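Local coordinates for protein DynE7 (Micromonospora chersina, PDB 2XEM) that probably hydrolyses the thioester that holds a polyene intermediate during biosynthesis of the enediyne antitumour agent dynemicin, as a hot-dog fold thioesterase, at residues E80-M85 / V102-G107. Numbering follows the deposited sequence.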
ATOM      1  N   GLU D  80      -3.520   2.525 -18.473  1.00 22.19           N
ATOM      2  CA  GLU D  80      -4.095   1.190 -18.483  1.00 21.69           C
ATOM      3  C   GLU D  80      -2.966   0.203 -18.804  1.00 23.08           C
ATOM      4  O   GLU D  80      -2.356   0.268 -19.876  1.00 23.34           O
ATOM      5  CB  GLU D  80      -5.252   1.104 -19.485  1.00 23.93           C
ATOM      6  CG  GLU D  80      -5.848  -0.291 -19.602  1.00 36.25           C
ATOM      7  CD  GLU D  80      -6.896  -0.424 -20.697  1.00 56.33           C
ATOM      8  OE1 GLU D  80      -7.348  -1.565 -20.937  1.00 43.72           O
ATOM      9  OE2 GLU D  80      -7.232   0.594 -21.347  1.00 43.82           O
ATOM     10  N   VAL D  81      -2.644  -0.651 -17.831  1.00 17.28           N
ATOM     11  CA  VAL D  81      -1.515  -1.574 -17.921  1.00 17.09           C
ATOM     12  C   VAL D  81      -2.060  -2.982 -18.015  1.00 22.28           C
ATOM     13  O   VAL D  81      -2.898  -3.366 -17.203  1.00 21.80           O
ATOM     14  CB  VAL D  81      -0.514  -1.428 -16.734  1.00 19.91           C
ATOM     15  CG1 VAL D  81       0.666  -2.418 -16.864  1.00 19.37           C
ATOM     16  CG2 VAL D  81      -0.018   0.012 -16.594  1.00 18.84           C
ATOM     17  N   GLU D  82      -1.609  -3.734 -19.031  1.00 19.78           N
ATOM     18  CA  GLU D  82      -1.881  -5.163 -19.079  1.00 19.02           C
ATOM     19  C   GLU D  82      -0.728  -5.909 -18.421  1.00 21.71           C
ATOM     20  O   GLU D  82       0.420  -5.770 -18.841  1.00 21.46           O
ATOM     21  CB  GLU D  82      -2.057  -5.625 -20.499  1.00 20.50           C
ATOM     22  CG  GLU D  82      -3.354  -5.164 -21.092  1.00 24.41           C
ATOM     23  CD  GLU D  82      -3.607  -5.739 -22.468  1.00 39.47           C
ATOM     24  OE1 GLU D  82      -2.736  -6.458 -23.015  1.00 26.24           O
ATOM     25  OE2 GLU D  82      -4.692  -5.445 -23.008  1.00 28.74           O
ATOM     26  N   VAL D  83      -1.038  -6.626 -17.342  1.00 17.00           N
ATOM     27  CA  VAL D  83      -0.081  -7.495 -16.664  1.00 17.26           C
ATOM     28  C   VAL D  83      -0.270  -8.877 -17.308  1.00 20.83           C
ATOM     29  O   VAL D  83      -1.248  -9.564 -17.036  1.00 18.27           O
ATOM     30  CB  VAL D  83      -0.262  -7.498 -15.121  1.00 20.33           C
ATOM     31  CG1 VAL D  83       0.828  -8.353 -14.451  1.00 20.10           C
ATOM     32  CG2 VAL D  83      -0.238  -6.063 -14.563  1.00 19.50           C
ATOM     33  N   ARG D  84       0.634  -9.224 -18.232  1.00 19.72           N
ATOM     34  CA  ARG D  84       0.517 -10.424 -19.041  1.00 19.65           C
ATOM     35  C   ARG D  84       1.338 -11.534 -18.429  1.00 24.89           C
ATOM     36  O   ARG D  84       2.557 -11.433 -18.365  1.00 24.54           O
ATOM     37  CB  ARG D  84       0.950 -10.131 -20.485  1.00 20.48           C
ATOM     38  CG  ARG D  84       0.149  -9.001 -21.112  1.00 18.69           C
ATOM     39  CD  ARG D  84       0.676  -8.724 -22.482  1.00 20.71           C
ATOM     40  NE  ARG D  84      -0.088  -7.679 -23.160  1.00 22.91           N
ATOM     41  CZ  ARG D  84       0.260  -7.144 -24.323  1.00 27.61           C
ATOM     42  NH1 ARG D  84       1.367  -7.546 -24.943  1.00 23.21           N
ATOM     43  NH2 ARG D  84      -0.485  -6.200 -24.872  1.00 22.33           N
ATOM     44  N   MET D  85       0.670 -12.590 -17.966  1.00 23.00           N
ATOM     45  CA  MET D  85       1.305 -13.686 -17.250  1.00 23.16           C
ATOM     46  C   MET D  85       1.497 -14.935 -18.115  1.00 24.25           C
ATOM     47  O   MET D  85       0.597 -15.345 -18.850  1.00 22.82           O
ATOM     48  CB  MET D  85       0.508 -14.031 -15.994  1.00 26.17           C
ATOM     49  CG  MET D  85       1.226 -14.979 -15.056  1.00 32.58           C
ATOM     50  SD  MET D  85       0.252 -15.282 -13.566  1.00 40.63           S
ATOM     51  CE  MET D  85      -1.104 -16.314 -14.297  1.00 37.63           C
ATOM     52  N   VAL D 102       2.572  -4.166 -19.915  1.00 17.09           N
ATOM     53  CA  VAL D 102       2.420  -3.403 -21.147  1.00 17.98           C
ATOM     54  C   VAL D 102       1.388  -2.292 -20.950  1.00 23.10           C
ATOM     55  O   VAL D 102       0.218  -2.586 -20.670  1.00 23.07           O
ATOM     56  CB  VAL D 102       2.088  -4.330 -22.351  1.00 21.08           C
ATOM     57  CG1 VAL D 102       1.977  -3.529 -23.654  1.00 21.54           C
ATOM     58  CG2 VAL D 102       3.139  -5.449 -22.491  1.00 20.30           C
ATOM     59  N   ARG D 103       1.820  -1.018 -21.071  1.00 18.93           N
ATOM     60  CA  ARG D 103       0.849   0.073 -21.161  1.00 19.40           C
ATOM     61  C   ARG D 103       0.159  -0.003 -22.527  1.00 22.37           C
ATOM     62  O   ARG D 103       0.842   0.052 -23.549  1.00 20.83           O
ATOM     63  CB  ARG D 103       1.499   1.464 -20.946  1.00 18.81           C
ATOM     64  CG  ARG D 103       0.504   2.611 -21.205  1.00 21.17           C
ATOM     65  CD  ARG D 103       1.027   3.992 -20.905  1.00 25.33           C
ATOM     66  NE  ARG D 103       2.264   4.295 -21.617  1.00 32.20           N
ATOM     67  CZ  ARG D 103       3.381   4.699 -21.024  1.00 44.78           C
ATOM     68  NH1 ARG D 103       3.419   4.867 -19.704  1.00 22.46           N
ATOM     69  NH2 ARG D 103       4.467   4.944 -21.744  1.00 32.13           N
ATOM     70  N   VAL D 104      -1.180  -0.144 -22.530  1.00 18.35           N
ATOM     71  CA  VAL D 104      -1.995  -0.197 -23.751  1.00 20.59           C
ATOM     72  C   VAL D 104      -2.771   1.098 -23.993  1.00 27.38           C
ATOM     73  O   VAL D 104      -3.313   1.285 -25.068  1.00 27.99           O
ATOM     74  CB  VAL D 104      -2.905  -1.447 -23.811  1.00 23.91           C
ATOM     75  CG1 VAL D 104      -2.058  -2.717 -23.878  1.00 22.70           C
ATOM     76  CG2 VAL D 104      -3.887  -1.487 -22.631  1.00 22.45           C
ATOM     77  N   ALA D 105      -2.851   1.975 -22.980  1.00 25.48           N
ATOM     78  CA  ALA D 105      -3.473   3.296 -23.128  1.00 26.01           C
ATOM     79  C   ALA D 105      -2.992   4.212 -21.999  1.00 28.65           C
ATOM     80  O   ALA D 105      -2.709   3.715 -20.906  1.00 26.20           O
ATOM     81  CB  ALA D 105      -5.004   3.192 -23.131  1.00 27.00           C
ATOM     82  N   PRO D 106      -2.798   5.526 -22.244  1.00 25.77           N
ATOM     83  CA  PRO D 106      -2.855   6.227 -23.546  1.00 27.63           C
ATOM     84  C   PRO D 106      -1.604   5.926 -24.372  1.00 34.39           C
ATOM     85  O   PRO D 106      -0.683   5.262 -23.888  1.00 31.27           O
ATOM     86  CB  PRO D 106      -2.931   7.708 -23.129  1.00 29.71           C
ATOM     87  CG  PRO D 106      -2.119   7.749 -21.841  1.00 32.26           C
ATOM     88  CD  PRO D 106      -2.447   6.443 -21.144  1.00 26.59           C
ATOM     89  N   GLY D 107      -1.589   6.405 -25.622  1.00 36.06           N
ATOM     90  CA  GLY D 107      -0.415   6.351 -26.487  1.00 35.57           C
ATOM     91  C   GLY D 107      -0.174   4.961 -27.025  1.00 39.45           C
ATOM     92  O   GLY D 107      -1.030   4.077 -26.855  1.00 38.07           O
TER
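E82 and V102 exchange two backbone hydrogen bonds across the antiparallel hairpin of strands 80-91 and 94-105, part of the curved sheet of the hot-dog fold. V102 N reaches E82 O almost straight, at 176°, and E82 N lies 2.7 Å from V102 O. Near the open end of the hairpin a classic beta bulge shifts the register: V104 and A105 both face E80, whose O accepts from V104 N while its N donates to A105 O. On the V81 and R103 face the packing is close, with buried V81 set against L112 of strand 110-124. The face that carries E80, E82 and R84 is looser and partly exposed, its charged side chains lying against V104 and the buried V102. Here V104, with CG1 anti to its carbonyl carbon (chi1 -64°), sets that methyl 3.7 Å from E82 CD and turns CG2 to E80 CD, while E80 OE1 is salt-bridged to R14. R84 holds E82 side-on, NE and NH2 both 2.9 Å from the single oxygen OE1, with NE nearly in line with its C-O bond. A leucine in place of R84 would probably leave the E82 carboxylate without its charged mate and free to turn. Over one face of the R84 guanidinium, V102 CG2 sits 3.6 Å above the plane, offset toward the rim.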